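RNA-dependent RNA polymerase (PDB 6QW0) probably cleaves capped host RNAs through its manganese-binding cap-snatching endonuclease domain, supplying primers for viral transcription by the Toscana virus L protein. Local coordinates at residues Val127-Thr132 with Tyr166-His171; Ile49-Leu54 with Ile63-Ser68; Thr121-Val126 with Ile160-Leu165. All blocks are in the same frame, centred on the assembly; numbering follows the deposited sequence.

From the N terminus, the chain first reaches contact 2. It closes the loop that joins strands 46-49 and 66-68 of a small antiparallel sheet, and is complete before the other two begin. Residues 121-126 then open contact 3, and residues 127-132 directly after them open contact 1. Helix 136-157 follows. The chain returns as 160-165, which closes contact 3, and as 166-171, which closes contact 1, so the two contacts cross. Both join the same parallel strands, 124-131 and 163-171, and meet where Tyr166 N approaches Val126 O. Contact 1 holds two residues of the manganese site. Contacts 2 and 3 lie on opposite sides of the chain's centre, about 36 Å apart between centres.

Contact 1: Val127-Thr132 with Tyr166-His171. With MN3 (manganese (III) ion), chain C; SO4 (sulfate ion), chain G.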
ATOM      1  N   VAL A 127       7.308  -1.043  -1.629  1.00 20.68           N
ATOM      2  CA  VAL A 127       6.216  -0.830  -0.678  1.00 20.58           C
ATOM      3  C   VAL A 127       5.127  -1.858  -0.954  1.00 24.24           C
ATOM      4  O   VAL A 127       4.722  -2.044  -2.105  1.00 24.93           O
ATOM      5  CB  VAL A 127       5.640   0.599  -0.760  1.00 21.71           C
ATOM      6  CG1 VAL A 127       4.603   0.806   0.338  1.00 24.67           C
ATOM      7  CG2 VAL A 127       6.743   1.645  -0.638  1.00 25.88           C
ATOM      8  N   GLU A 128       4.657  -2.532   0.096  1.00 21.98           N
ATOM      9  CA  GLU A 128       3.591  -3.513  -0.062  1.00 19.69           C
ATOM     10  C   GLU A 128       2.468  -3.190   0.908  1.00 22.05           C
ATOM     11  O   GLU A 128       2.726  -2.922   2.090  1.00 21.55           O
ATOM     12  CB  GLU A 128       4.091  -4.942   0.157  1.00 23.03           C
ATOM     13  CG  GLU A 128       2.996  -5.989   0.065  1.00 22.61           C
ATOM     14  CD  GLU A 128       2.343  -6.088  -1.313  1.00 28.83           C
ATOM     15  OE1 GLU A 128       2.921  -5.662  -2.337  1.00 24.28           O
ATOM     16  OE2 GLU A 128       1.226  -6.619  -1.372  1.00 24.32           O
ATOM     17  N   PHE A 129       1.234  -3.206   0.392  1.00 21.99           N
ATOM     18  CA  PHE A 129       0.021  -2.954   1.161  1.00 19.87           C
ATOM     19  C   PHE A 129      -0.683  -4.271   1.463  1.00 21.15           C
ATOM     20  O   PHE A 129      -0.673  -5.196   0.651  1.00 24.15           O
ATOM     21  CB  PHE A 129      -0.974  -2.064   0.397  1.00 20.82           C
ATOM     22  CG  PHE A 129      -0.392  -0.817  -0.227  1.00 20.39           C
ATOM     23  CD1 PHE A 129       0.448   0.035   0.470  1.00 22.18           C
ATOM     24  CD2 PHE A 129      -0.763  -0.471  -1.520  1.00 24.34           C
ATOM     25  CE1 PHE A 129       0.947   1.192  -0.141  1.00 24.77           C
ATOM     26  CE2 PHE A 129      -0.270   0.681  -2.126  1.00 26.12           C
ATOM     27  CZ  PHE A 129       0.582   1.505  -1.434  1.00 24.91           C
ATOM     28  N   THR A 130      -1.345  -4.343   2.614  1.00 21.90           N
ATOM     29  CA  THR A 130      -2.129  -5.535   2.900  1.00 22.88           C
ATOM     30  C   THR A 130      -3.202  -5.163   3.915  1.00 22.26           C
ATOM     31  O   THR A 130      -3.161  -4.089   4.522  1.00 23.39           O
ATOM     32  CB  THR A 130      -1.230  -6.694   3.378  1.00 26.22           C
ATOM     33  OG1 THR A 130      -1.970  -7.927   3.412  1.00 28.01           O
ATOM     34  CG2 THR A 130      -0.648  -6.410   4.745  1.00 24.86           C
ATOM     35  N   THR A 131      -4.213  -6.024   4.021  1.00 25.94           N
ATOM     36  CA  THR A 131      -5.349  -5.804   4.912  1.00 24.50           C
ATOM     37  C   THR A 131      -5.558  -7.045   5.767  1.00 27.74           C
ATOM     38  O   THR A 131      -5.032  -8.121   5.476  1.00 32.53           O
ATOM     39  CB  THR A 131      -6.644  -5.518   4.137  1.00 29.07           C
ATOM     40  OG1 THR A 131      -7.048  -6.712   3.450  1.00 34.04           O
ATOM     41  CG2 THR A 131      -6.447  -4.407   3.113  1.00 29.83           C
ATOM     42  N   THR A 132      -6.358  -6.890   6.820  1.00 28.23           N
ATOM     43  CA  THR A 132      -6.808  -8.034   7.599  1.00 27.69           C
ATOM     44  C   THR A 132      -8.188  -7.723   8.153  1.00 28.81           C
ATOM     45  O   THR A 132      -8.482  -6.575   8.485  1.00 27.71           O
ATOM     46  CB  THR A 132      -5.854  -8.380   8.752  1.00 31.07           C
ATOM     47  OG1 THR A 132      -6.369  -9.518   9.454  1.00 32.40           O
ATOM     48  CG2 THR A 132      -5.714  -7.220   9.728  1.00 28.49           C
ATOM     49  N   TYR A 166       9.202  -1.479   2.690  1.00 17.85           N
ATOM     50  CA  TYR A 166       8.193  -0.900   3.572  1.00 18.85           C
ATOM     51  C   TYR A 166       6.877  -1.651   3.422  1.00 20.39           C
ATOM     52  O   TYR A 166       6.505  -2.057   2.315  1.00 20.28           O
ATOM     53  CB  TYR A 166       7.963   0.587   3.271  1.00 20.98           C
ATOM     54  CG  TYR A 166       9.070   1.501   3.740  1.00 19.22           C
ATOM     55  CD1 TYR A 166       9.272   1.742   5.105  1.00 20.19           C
ATOM     56  CD2 TYR A 166       9.931   2.109   2.816  1.00 20.43           C
ATOM     57  CE1 TYR A 166      10.278   2.587   5.541  1.00 21.95           C
ATOM     58  CE2 TYR A 166      10.948   2.949   3.239  1.00 22.31           C
ATOM     59  CZ  TYR A 166      11.129   3.170   4.600  1.00 22.66           C
ATOM     60  OH  TYR A 166      12.129   4.011   5.032  1.00 24.65           O
ATOM     61  N   ILE A 167       6.157  -1.790   4.538  1.00 20.15           N
ATOM     62  CA  ILE A 167       4.883  -2.508   4.593  1.00 20.21           C
ATOM     63  C   ILE A 167       3.857  -1.612   5.260  1.00 19.76           C
ATOM     64  O   ILE A 167       4.184  -0.922   6.227  1.00 20.60           O
ATOM     65  CB  ILE A 167       4.988  -3.817   5.404  1.00 21.88           C
ATOM     66  CG1 ILE A 167       6.193  -4.654   4.957  1.00 22.88           C
ATOM     67  CG2 ILE A 167       3.691  -4.605   5.320  1.00 23.92           C
ATOM     68  CD1 ILE A 167       6.080  -5.254   3.568  1.00 22.76           C
ATOM     69  N   ILE A 168       2.621  -1.632   4.757  1.00 19.69           N
ATOM     70  CA  ILE A 168       1.473  -1.076   5.480  1.00 19.41           C
ATOM     71  C   ILE A 168       0.411  -2.166   5.586  1.00 22.85           C
ATOM     72  O   ILE A 168      -0.118  -2.613   4.559  1.00 20.40           O
ATOM     73  CB  ILE A 168       0.874   0.168   4.793  1.00 21.69           C
ATOM     74  CG1 ILE A 168       1.964   1.183   4.437  1.00 23.39           C
ATOM     75  CG2 ILE A 168      -0.163   0.811   5.699  1.00 23.47           C
ATOM     76  CD1 ILE A 168       1.434   2.384   3.645  1.00 28.35           C
ATOM     77  N   ALA A 169       0.080  -2.570   6.818  1.00 22.26           N
ATOM     78  CA  ALA A 169      -0.980  -3.548   7.082  1.00 24.45           C
ATOM     79  C   ALA A 169      -2.104  -2.875   7.866  1.00 22.49           C
ATOM     80  O   ALA A 169      -1.877  -2.402   8.983  1.00 24.74           O
ATOM     81  CB  ALA A 169      -0.441  -4.743   7.873  1.00 25.39           C
ATOM     82  N   VAL A 170      -3.321  -2.825   7.287  1.00 19.77           N
ATOM     83  CA  VAL A 170      -4.439  -2.133   7.929  1.00 20.72           C
ATOM     84  C   VAL A 170      -5.360  -3.144   8.601  1.00 21.32           C
ATOM     85  O   VAL A 170      -5.564  -4.254   8.098  1.00 24.12           O
ATOM     86  CB  VAL A 170      -5.218  -1.264   6.914  1.00 21.01           C
ATOM     87  CG1 VAL A 170      -5.861  -2.131   5.852  1.00 25.11           C
ATOM     88  CG2 VAL A 170      -6.261  -0.403   7.631  1.00 26.12           C
ATOM     89  N   HIS A 171      -5.891  -2.764   9.763  1.00 24.61           N
ATOM     90  CA  HIS A 171      -6.995  -3.463  10.407  1.00 26.09           C
ATOM     91  C   HIS A 171      -8.043  -2.427  10.811  1.00 24.38           C
ATOM     92  O   HIS A 171      -7.861  -1.221  10.631  1.00 24.07           O
ATOM     93  CB  HIS A 171      -6.506  -4.308  11.596  1.00 25.14           C
ATOM     94  CG  HIS A 171      -5.835  -3.519  12.676  1.00 26.00           C
ATOM     95  ND1 HIS A 171      -6.486  -3.131  13.830  1.00 29.94           N
ATOM     96  CD2 HIS A 171      -4.564  -3.059  12.788  1.00 23.23           C
ATOM     97  CE1 HIS A 171      -5.651  -2.454  14.598  1.00 27.17           C
ATOM     98  NE2 HIS A 171      -4.477  -2.398  13.990  1.00 25.72           N
TER
HETATM   99 MN   MN3 C 301      -0.771  -5.620  -1.578  1.00 23.82          MN
HETATM  100  S   SO4 G 305      -4.705  -8.401   0.996  1.00 61.92           S
HETATM  101  O1  SO4 G 305      -5.452  -7.170   1.213  1.00 44.27           O
HETATM  102  O2  SO4 G 305      -5.028  -8.910  -0.331  1.00 63.97           O
HETATM  103  O3  SO4 G 305      -3.260  -8.173   1.094  1.00 36.03           O
HETATM  104  O4  SO4 G 305      -5.110  -9.374   2.004  1.00 59.67           O
HETATM  105  O   HOH W   1      -1.274  -6.837  -3.544  1.00 31.17           O
HETATM  106  O   HOH W   2      -1.699  -7.725  -1.048  1.00 28.80           O
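The carbonyl oxygen of Glu128 takes one hydrogen bond and one CA-H...O contact from strand 163-171. Ile168 N donates to Glu128 O at 3.0 Å, with an N-H...O angle of 164°. Ile167 CA approaches Glu128 O at 3.3 Å. Further backbone bonds run from Glu128 N to Tyr166 O, from Thr130 N to Ile168 O and from Val170 N to Thr130 O. A weak one follows from Thr132 N to Val170 O.

Helix 136-157 connects the two adjacent parallel strands in a beta-alpha-beta unit and packs on the face of Glu128, Thr130 and Ile167; this is consistent with the PD-(D/E)XK nuclease fold. Strand 124-131 also carries part of the metal site. The manganese(III) ion binds Glu128 OE2 at 2.2 Å and Phe129 O at 2.3 Å; His79, Asp114 and two waters complete its shell. The Glu128 chain leaves with CG anti to the backbone N (chi1 177°) and bends at chi2 (64°), which takes the carboxylate to the metal. Ile167 CD1 packs on Glu128 CB at 4.0 Å.

Thr130 works in two directions. Its OG1 donates to sulfate O3 at 2.7 Å, while its CG2 meets Ala169 CB at 3.6 Å. Thr131 OG1 donates to O1 of the same sulfate, and its methyl lies alongside Val170 CG1. On the Phe129 side of the sheet, Ile168 CD1 reaches Phe129 CE1 obliquely at 4.0 Å. Phe83 stacks with that ring.

Contact 2: Ile49-Leu54 with Ile63-Ser68; sequences IATSEL and IQPFES
Ile49 sets CG1 anti to its carbonyl carbon, beside the backbone N (chi1 -62°), and the extended chain sends CD1 toward residues 63-67. Ile63 turns CG2 anti to its own backbone N. That methyl then meets both Ile49 CD1 and Ile49 CG2 at 4.0 Å, and the two side chains cross at about a right angle. Ile49 CD1 also lies 3.9 Å from Gln64 O.

Next to this apolar pair the backbones are joined by one hydrogen bond. Ile49 N donates to Pro65 O at 2.7 Å, and the N-H points straight at the oxygen (179°), although the donor is tilted from the carbonyl plane. In the other direction Pro65 CA makes a CA-H...O contact with Ile49 O at 3.6 Å. Ile49 ends the middle strand, 46-49, of a three-stranded antiparallel sheet. Strand 66-68 is one of its outer strands, and a backbone bond between Glu67 and Ile47 continues the pairing.

Beyond Ile49 the chain leaves the sheet through an inverse gamma turn centred on Ala50, then a short 3-10 segment, 51-53. This turns the Thr51 side chain toward residues 63-65. Thr51 CG2 lies 3.4 Å from Ile63 O, and Thr51 OG1 touches Pro65 CB at 3.7 Å. Phe81 of helix 77-82 packs against Ile49, Ile63 and Glu67. From helix 183-203, Phe191 and Leu195 touch Ile63.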
ATOM      1  N   ILE A  49     -20.361   7.981  -4.325  1.00 25.97           N
ATOM      2  CA  ILE A  49     -20.034   8.215  -2.921  1.00 23.40           C
ATOM      3  C   ILE A  49     -20.321   9.674  -2.601  1.00 25.52           C
ATOM      4  O   ILE A  49     -19.902  10.574  -3.338  1.00 27.63           O
ATOM      5  CB  ILE A  49     -18.571   7.845  -2.612  1.00 23.50           C
ATOM      6  CG1 ILE A  49     -18.355   6.353  -2.881  1.00 28.31           C
ATOM      7  CG2 ILE A  49     -18.229   8.220  -1.166  1.00 26.00           C
ATOM      8  CD1 ILE A  49     -16.915   5.925  -2.881  1.00 34.11           C
ATOM      9  N   ALA A  50     -21.062   9.913  -1.513  1.00 23.98           N
ATOM     10  CA  ALA A  50     -21.547  11.257  -1.195  1.00 24.70           C
ATOM     11  C   ALA A  50     -20.457  12.060  -0.483  1.00 26.95           C
ATOM     12  O   ALA A  50     -20.535  12.388   0.703  1.00 26.11           O
ATOM     13  CB  ALA A  50     -22.818  11.172  -0.357  1.00 28.01           C
ATOM     14  N   THR A  51     -19.410  12.395  -1.238  1.00 28.70           N
ATOM     15  CA  THR A  51     -18.298  13.131  -0.647  1.00 27.36           C
ATOM     16  C   THR A  51     -18.716  14.517  -0.159  1.00 28.63           C
ATOM     17  O   THR A  51     -18.012  15.115   0.664  1.00 29.61           O
ATOM     18  CB  THR A  51     -17.146  13.231  -1.658  1.00 29.02           C
ATOM     19  OG1 THR A  51     -17.636  13.775  -2.887  1.00 30.83           O
ATOM     20  CG2 THR A  51     -16.564  11.845  -1.941  1.00 32.28           C
ATOM     21  N   SER A  52     -19.859  15.032  -0.625  1.00 28.64           N
ATOM     22  CA  SER A  52     -20.362  16.299  -0.107  1.00 32.10           C
ATOM     23  C   SER A  52     -20.683  16.235   1.380  1.00 30.32           C
ATOM     24  O   SER A  52     -20.721  17.279   2.036  1.00 31.84           O
ATOM     25  CB  SER A  52     -21.611  16.731  -0.878  1.00 34.78           C
ATOM     26  OG  SER A  52     -22.663  15.788  -0.731  1.00 32.85           O
ATOM     27  N   GLU A  53     -20.917  15.043   1.923  1.00 28.79           N
ATOM     28  CA  GLU A  53     -21.267  14.922   3.337  1.00 28.41           C
ATOM     29  C   GLU A  53     -20.086  15.121   4.274  1.00 39.25           C
ATOM     30  O   GLU A  53     -20.296  15.299   5.479  1.00 37.00           O
ATOM     31  CB  GLU A  53     -21.905  13.557   3.607  1.00 28.09           C
ATOM     32  CG  GLU A  53     -23.243  13.351   2.925  1.00 26.69           C
ATOM     33  CD  GLU A  53     -23.826  11.974   3.165  1.00 27.92           C
ATOM     34  OE1 GLU A  53     -23.037  11.018   3.349  1.00 26.92           O
ATOM     35  OE2 GLU A  53     -25.072  11.845   3.158  1.00 27.83           O
ATOM     36  N   LEU A  54     -18.860  15.097   3.769  1.00 30.00           N
ATOM     37  CA  LEU A  54     -17.691  15.186   4.628  1.00 34.02           C
ATOM     38  C   LEU A  54     -17.293  16.640   4.855  1.00 40.14           C
ATOM     39  O   LEU A  54     -17.389  17.474   3.951  1.00 40.45           O
ATOM     40  CB  LEU A  54     -16.540  14.390   4.017  1.00 32.83           C
ATOM     41  CG  LEU A  54     -16.982  12.981   3.605  1.00 33.87           C
ATOM     42  CD1 LEU A  54     -15.792  12.130   3.216  1.00 33.60           C
ATOM     43  CD2 LEU A  54     -17.789  12.285   4.718  1.00 33.80           C
ATOM     44  N   ILE A  63     -11.194  10.631  -0.720  1.00 24.44           N
ATOM     45  CA  ILE A  63     -12.113   9.753  -1.438  1.00 22.92           C
ATOM     46  C   ILE A  63     -12.749  10.521  -2.588  1.00 26.80           C
ATOM     47  O   ILE A  63     -13.252  11.635  -2.402  1.00 27.54           O
ATOM     48  CB  ILE A  63     -13.186   9.202  -0.481  1.00 23.32           C
ATOM     49  CG1 ILE A  63     -12.525   8.343   0.607  1.00 24.89           C
ATOM     50  CG2 ILE A  63     -14.227   8.403  -1.251  1.00 24.29           C
ATOM     51  CD1 ILE A  63     -13.431   8.133   1.817  1.00 23.97           C
ATOM     52  N   GLN A  64     -12.766   9.918  -3.751  1.00 26.77           N
ATOM     53  CA  GLN A  64     -13.382  10.457  -4.953  1.00 30.74           C
ATOM     54  C   GLN A  64     -14.842  10.016  -5.047  1.00 30.82           C
ATOM     55  O   GLN A  64     -15.204   8.934  -4.568  1.00 32.67           O
ATOM     56  CB  GLN A  64     -12.618   9.993  -6.188  1.00 32.50           C
ATOM     57  CG  GLN A  64     -11.154  10.425  -6.188  1.00 31.20           C
ATOM     58  CD  GLN A  64     -10.981  11.893  -5.853  1.00 38.04           C
ATOM     59  OE1 GLN A  64     -11.402  12.768  -6.613  1.00 40.89           O
ATOM     60  NE2 GLN A  64     -10.368  12.176  -4.706  1.00 38.44           N
ATOM     61  N   PRO A  65     -15.698  10.827  -5.677  1.00 32.80           N
ATOM     62  CA  PRO A  65     -17.148  10.551  -5.626  1.00 30.37           C
ATOM     63  C   PRO A  65     -17.626   9.392  -6.479  1.00 33.71           C
ATOM     64  O   PRO A  65     -18.720   8.883  -6.205  1.00 30.71           O
ATOM     65  CB  PRO A  65     -17.772  11.864  -6.101  1.00 30.65           C
ATOM     66  CG  PRO A  65     -16.678  12.563  -6.852  1.00 33.42           C
ATOM     67  CD  PRO A  65     -15.426  12.206  -6.111  1.00 32.40           C
ATOM     68  N   PHE A  66     -16.896   8.964  -7.510  1.00 27.28           N
ATOM     69  CA  PHE A  66     -17.437   7.982  -8.444  1.00 27.89           C
ATOM     70  C   PHE A  66     -16.432   6.878  -8.729  1.00 36.89           C
ATOM     71  O   PHE A  66     -15.263   7.154  -9.017  1.00 38.83           O
ATOM     72  CB  PHE A  66     -17.853   8.652  -9.752  1.00 29.15           C
ATOM     73  CG  PHE A  66     -18.945   9.640  -9.574  1.00 25.74           C
ATOM     74  CD1 PHE A  66     -20.250   9.219  -9.410  1.00 27.33           C
ATOM     75  CD2 PHE A  66     -18.662  10.991  -9.522  1.00 25.58           C
ATOM     76  CE1 PHE A  66     -21.263  10.136  -9.225  1.00 32.46           C
ATOM     77  CE2 PHE A  66     -19.666  11.911  -9.331  1.00 27.54           C
ATOM     78  CZ  PHE A  66     -20.969  11.487  -9.179  1.00 30.48           C
ATOM     79  N   GLU A  67     -16.907   5.634  -8.691  1.00 36.52           N
ATOM     80  CA  GLU A  67     -16.058   4.471  -8.893  1.00 45.55           C
ATOM     81  C   GLU A  67     -16.734   3.475  -9.824  1.00 44.92           C
ATOM     82  O   GLU A  67     -17.951   3.275  -9.765  1.00 40.51           O
ATOM     83  CB  GLU A  67     -15.729   3.779  -7.565  1.00 39.50           C
ATOM     84  CG  GLU A  67     -14.950   4.626  -6.555  1.00 47.28           C
ATOM     85  CD  GLU A  67     -13.516   4.906  -6.977  1.00 55.39           C
ATOM     86  OE1 GLU A  67     -13.091   4.414  -8.046  1.00 58.57           O
ATOM     87  OE2 GLU A  67     -12.807   5.610  -6.225  1.00 61.02           O
ATOM     88  N   SER A  68     -15.929   2.859 -10.684  1.00 45.48           N
ATOM     89  CA  SER A  68     -16.325   1.698 -11.465  1.00 44.35           C
ATOM     90  C   SER A  68     -15.604   0.472 -10.920  1.00 45.47           C
ATOM     91  O   SER A  68     -14.414   0.535 -10.595  1.00 47.19           O
ATOM     92  CB  SER A  68     -15.988   1.877 -12.950  1.00 50.08           C
ATOM     93  OG  SER A  68     -16.958   2.672 -13.611  1.00 49.08           O
TER

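Contact 3: Thr121-Val126 with Ile160-Leu165; sequences TGHVYV and IKPISL
The Tyr125 ring and Ser164 meet obliquely, with Tyr125 CD1 3.8 Å from Ser164 CB; Tyr125 CE1 is also near that carbon. Tyr166 CE2 approaches the same Tyr125 CD1 at 3.9 Å, and Thr119 touches the Tyr125 side chain as well. The contact belongs to a beta-alpha-beta unit, made of the parallel strands 124-131 and 163-171 with helix 136-157 between them in sequence. The second flat group is His123. The His123 and Pro162 side chains cross at about a right angle, and Pro162 CG meets the ring obliquely, nearest CD2. His123 has two conformers, so this detail is tentative.

His123 and Pro162 lie just before the two strands, and Tyr125 and Ser164 near their start. Three backbone hydrogen bonds begin the pairing. Val124 N donates to Pro162 O at 2.8 Å. Ser164 N then donates to Val124 O, and Val126 N to Ser164 O. Ile163 CA adds a close CA-H...O contact to Val124 O.

The opposite face of the sheet from Tyr125 and Ser164 is aliphatic. Val126 places CG1 anti to the backbone N (chi1 174°), and its two methyls are shared out. CG1 reaches Leu165 CD1 at 3.8 Å, and CG2 reaches Ile163 CG2. Phe98 of helix 94-98 packs on Val124 and Ile163, and Phe94 on Val126.

Before the strands pair, Gly122 O lies against Lys161 CB and Pro162 CD. The Lys161 chain is extended past CG and runs obliquely across Val124. Its NZ forms a salt bridge with Glu118. Along the way, Lys161 CD rests 3.8 Å from Val124 CG2.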
ATOM      1  N   THR A 121      19.108   9.526  -6.688  1.00 29.40           N
ATOM      2  CA  THR A 121      20.289   9.171  -5.915  1.00 30.45           C
ATOM      3  C   THR A 121      20.620   7.690  -6.047  1.00 33.54           C
ATOM      4  O   THR A 121      21.752   7.283  -5.764  1.00 42.29           O
ATOM      5  CB  THR A 121      20.069   9.592  -4.457  1.00 33.63           C
ATOM      6  OG1 THR A 121      20.048  11.021  -4.393  1.00 34.17           O
ATOM      7  CG2 THR A 121      21.174   9.084  -3.542  1.00 36.02           C
ATOM      8  N   GLY A 122      19.675   6.883  -6.515  1.00 32.16           N
ATOM      9  CA  GLY A 122      19.934   5.487  -6.786  1.00 35.23           C
ATOM     10  C   GLY A 122      19.445   4.516  -5.737  1.00 33.28           C
ATOM     11  O   GLY A 122      19.909   3.372  -5.720  1.00 32.61           O
ATOM     12  N   HIS A 123      18.568   4.943  -4.842  0.63 27.13           N
ATOM     13  CA  HIS A 123      17.908   4.021  -3.940  0.63 27.36           C
ATOM     14  C   HIS A 123      16.610   3.542  -4.575  0.63 24.54           C
ATOM     15  O   HIS A 123      16.019   4.225  -5.417  0.63 28.23           O
ATOM     16  CB  HIS A 123      17.618   4.687  -2.592  0.63 27.11           C
ATOM     17  CG  HIS A 123      18.839   4.924  -1.751  0.63 28.62           C
ATOM     18  ND1 HIS A 123      19.541   6.110  -1.776  0.63 33.90           N
ATOM     19  CD2 HIS A 123      19.468   4.136  -0.846  0.63 27.95           C
ATOM     20  CE1 HIS A 123      20.558   6.037  -0.934  0.63 33.30           C
ATOM     21  NE2 HIS A 123      20.542   4.847  -0.364  0.63 25.56           N
ATOM     22  N   VAL A 124      16.172   2.353  -4.174  1.00 20.93           N
ATOM     23  CA  VAL A 124      14.897   1.802  -4.620  1.00 21.16           C
ATOM     24  C   VAL A 124      14.049   1.501  -3.395  1.00 20.50           C
ATOM     25  O   VAL A 124      14.522   0.874  -2.444  1.00 22.10           O
ATOM     26  CB  VAL A 124      15.082   0.538  -5.473  1.00 22.95           C
ATOM     27  CG1 VAL A 124      13.716  -0.036  -5.840  1.00 25.27           C
ATOM     28  CG2 VAL A 124      15.902   0.864  -6.736  1.00 24.05           C
ATOM     29  N   TYR A 125      12.805   1.963  -3.408  1.00 21.36           N
ATOM     30  CA  TYR A 125      11.897   1.753  -2.291  1.00 22.08           C
ATOM     31  C   TYR A 125      10.801   0.799  -2.744  1.00 22.67           C
ATOM     32  O   TYR A 125      10.134   1.045  -3.753  1.00 25.44           O
ATOM     33  CB  TYR A 125      11.338   3.090  -1.795  1.00 21.81           C
ATOM     34  CG  TYR A 125      12.439   4.019  -1.327  1.00 22.67           C
ATOM     35  CD1 TYR A 125      12.906   3.973  -0.021  1.00 26.92           C
ATOM     36  CD2 TYR A 125      13.059   4.899  -2.214  1.00 26.97           C
ATOM     37  CE1 TYR A 125      13.941   4.807   0.399  1.00 29.21           C
ATOM     38  CE2 TYR A 125      14.095   5.723  -1.804  1.00 30.10           C
ATOM     39  CZ  TYR A 125      14.527   5.677  -0.498  1.00 36.92           C
ATOM     40  OH  TYR A 125      15.553   6.504  -0.098  1.00 40.24           O
ATOM     41  N   VAL A 126      10.644  -0.307  -2.022  1.00 19.71           N
ATOM     42  CA  VAL A 126       9.627  -1.310  -2.327  1.00 20.57           C
ATOM     43  C   VAL A 126       8.572  -1.223  -1.232  1.00 20.85           C
ATOM     44  O   VAL A 126       8.903  -1.281  -0.044  1.00 22.72           O
ATOM     45  CB  VAL A 126      10.237  -2.720  -2.422  1.00 21.42           C
ATOM     46  CG1 VAL A 126       9.158  -3.773  -2.586  1.00 24.95           C
ATOM     47  CG2 VAL A 126      11.255  -2.793  -3.580  1.00 22.53           C
ATOM     48  N   ILE A 160      22.292  -4.660  -6.675  1.00 21.39           N
ATOM     49  CA  ILE A 160      22.295  -3.785  -7.844  1.00 22.10           C
ATOM     50  C   ILE A 160      22.098  -2.341  -7.409  1.00 23.03           C
ATOM     51  O   ILE A 160      22.914  -1.471  -7.730  1.00 24.71           O
ATOM     52  CB  ILE A 160      21.214  -4.218  -8.841  1.00 24.67           C
ATOM     53  CG1 ILE A 160      21.474  -5.653  -9.295  1.00 26.71           C
ATOM     54  CG2 ILE A 160      21.160  -3.254 -10.038  1.00 26.67           C
ATOM     55  CD1 ILE A 160      20.420  -6.161 -10.210  1.00 32.73           C
ATOM     56  N   LYS A 161      21.011  -2.076  -6.671  1.00 22.42           N
ATOM     57  CA  LYS A 161      20.746  -0.777  -6.088  1.00 23.54           C
ATOM     58  C   LYS A 161      20.222  -1.046  -4.688  1.00 22.67           C
ATOM     59  O   LYS A 161      19.455  -1.998  -4.498  1.00 22.55           O
ATOM     60  CB  LYS A 161      19.703   0.041  -6.866  1.00 23.71           C
ATOM     61  CG  LYS A 161      20.095   0.332  -8.308  1.00 28.64           C
ATOM     62  CD  LYS A 161      18.909   0.862  -9.107  1.00 32.76           C
ATOM     63  CE  LYS A 161      19.287   1.050 -10.571  1.00 44.04           C
ATOM     64  NZ  LYS A 161      18.115   0.864 -11.478  1.00 51.49           N
ATOM     65  N   PRO A 162      20.585  -0.222  -3.708  1.00 22.18           N
ATOM     66  CA  PRO A 162      20.061  -0.426  -2.351  1.00 20.43           C
ATOM     67  C   PRO A 162      18.543  -0.328  -2.335  1.00 20.12           C
ATOM     68  O   PRO A 162      17.944   0.499  -3.026  1.00 21.81           O
ATOM     69  CB  PRO A 162      20.714   0.699  -1.542  1.00 22.71           C
ATOM     70  CG  PRO A 162      21.088   1.718  -2.545  1.00 23.44           C
ATOM     71  CD  PRO A 162      21.413   0.990  -3.806  1.00 21.36           C
ATOM     72  N   ILE A 163      17.925  -1.203  -1.549  1.00 19.96           N
ATOM     73  CA  ILE A 163      16.472  -1.254  -1.419  1.00 16.28           C
ATOM     74  C   ILE A 163      16.099  -1.033   0.043  1.00 18.61           C
ATOM     75  O   ILE A 163      16.749  -1.574   0.941  1.00 18.92           O
ATOM     76  CB  ILE A 163      15.917  -2.608  -1.920  1.00 19.21           C
ATOM     77  CG1 ILE A 163      16.118  -2.761  -3.428  1.00 21.45           C
ATOM     78  CG2 ILE A 163      14.417  -2.773  -1.538  1.00 22.57           C
ATOM     79  CD1 ILE A 163      15.786  -4.166  -3.942  1.00 23.86           C
ATOM     80  N   SER A 164      15.032  -0.268   0.279  1.00 19.22           N
ATOM     81  CA  SER A 164      14.364  -0.249   1.575  1.00 19.11           C
ATOM     82  C   SER A 164      12.976  -0.842   1.380  1.00 20.36           C
ATOM     83  O   SER A 164      12.283  -0.472   0.424  1.00 19.92           O
ATOM     84  CB  SER A 164      14.278   1.172   2.140  1.00 21.26           C
ATOM     85  OG  SER A 164      15.573   1.676   2.430  1.00 23.12           O
ATOM     86  N   LEU A 165      12.589  -1.779   2.252  1.00 18.98           N
ATOM     87  CA  LEU A 165      11.331  -2.511   2.111  1.00 21.18           C
ATOM     88  C   LEU A 165      10.341  -2.003   3.152  1.00 20.78           C
ATOM     89  O   LEU A 165      10.598  -2.113   4.355  1.00 19.69           O
ATOM     90  CB  LEU A 165      11.541  -4.016   2.281  1.00 22.84           C
ATOM     91  CG  LEU A 165      10.296  -4.908   2.319  1.00 20.89           C
ATOM     92  CD1 LEU A 165       9.483  -4.791   1.028  1.00 22.98           C
ATOM     93  CD2 LEU A 165      10.701  -6.365   2.562  1.00 23.94           C
TER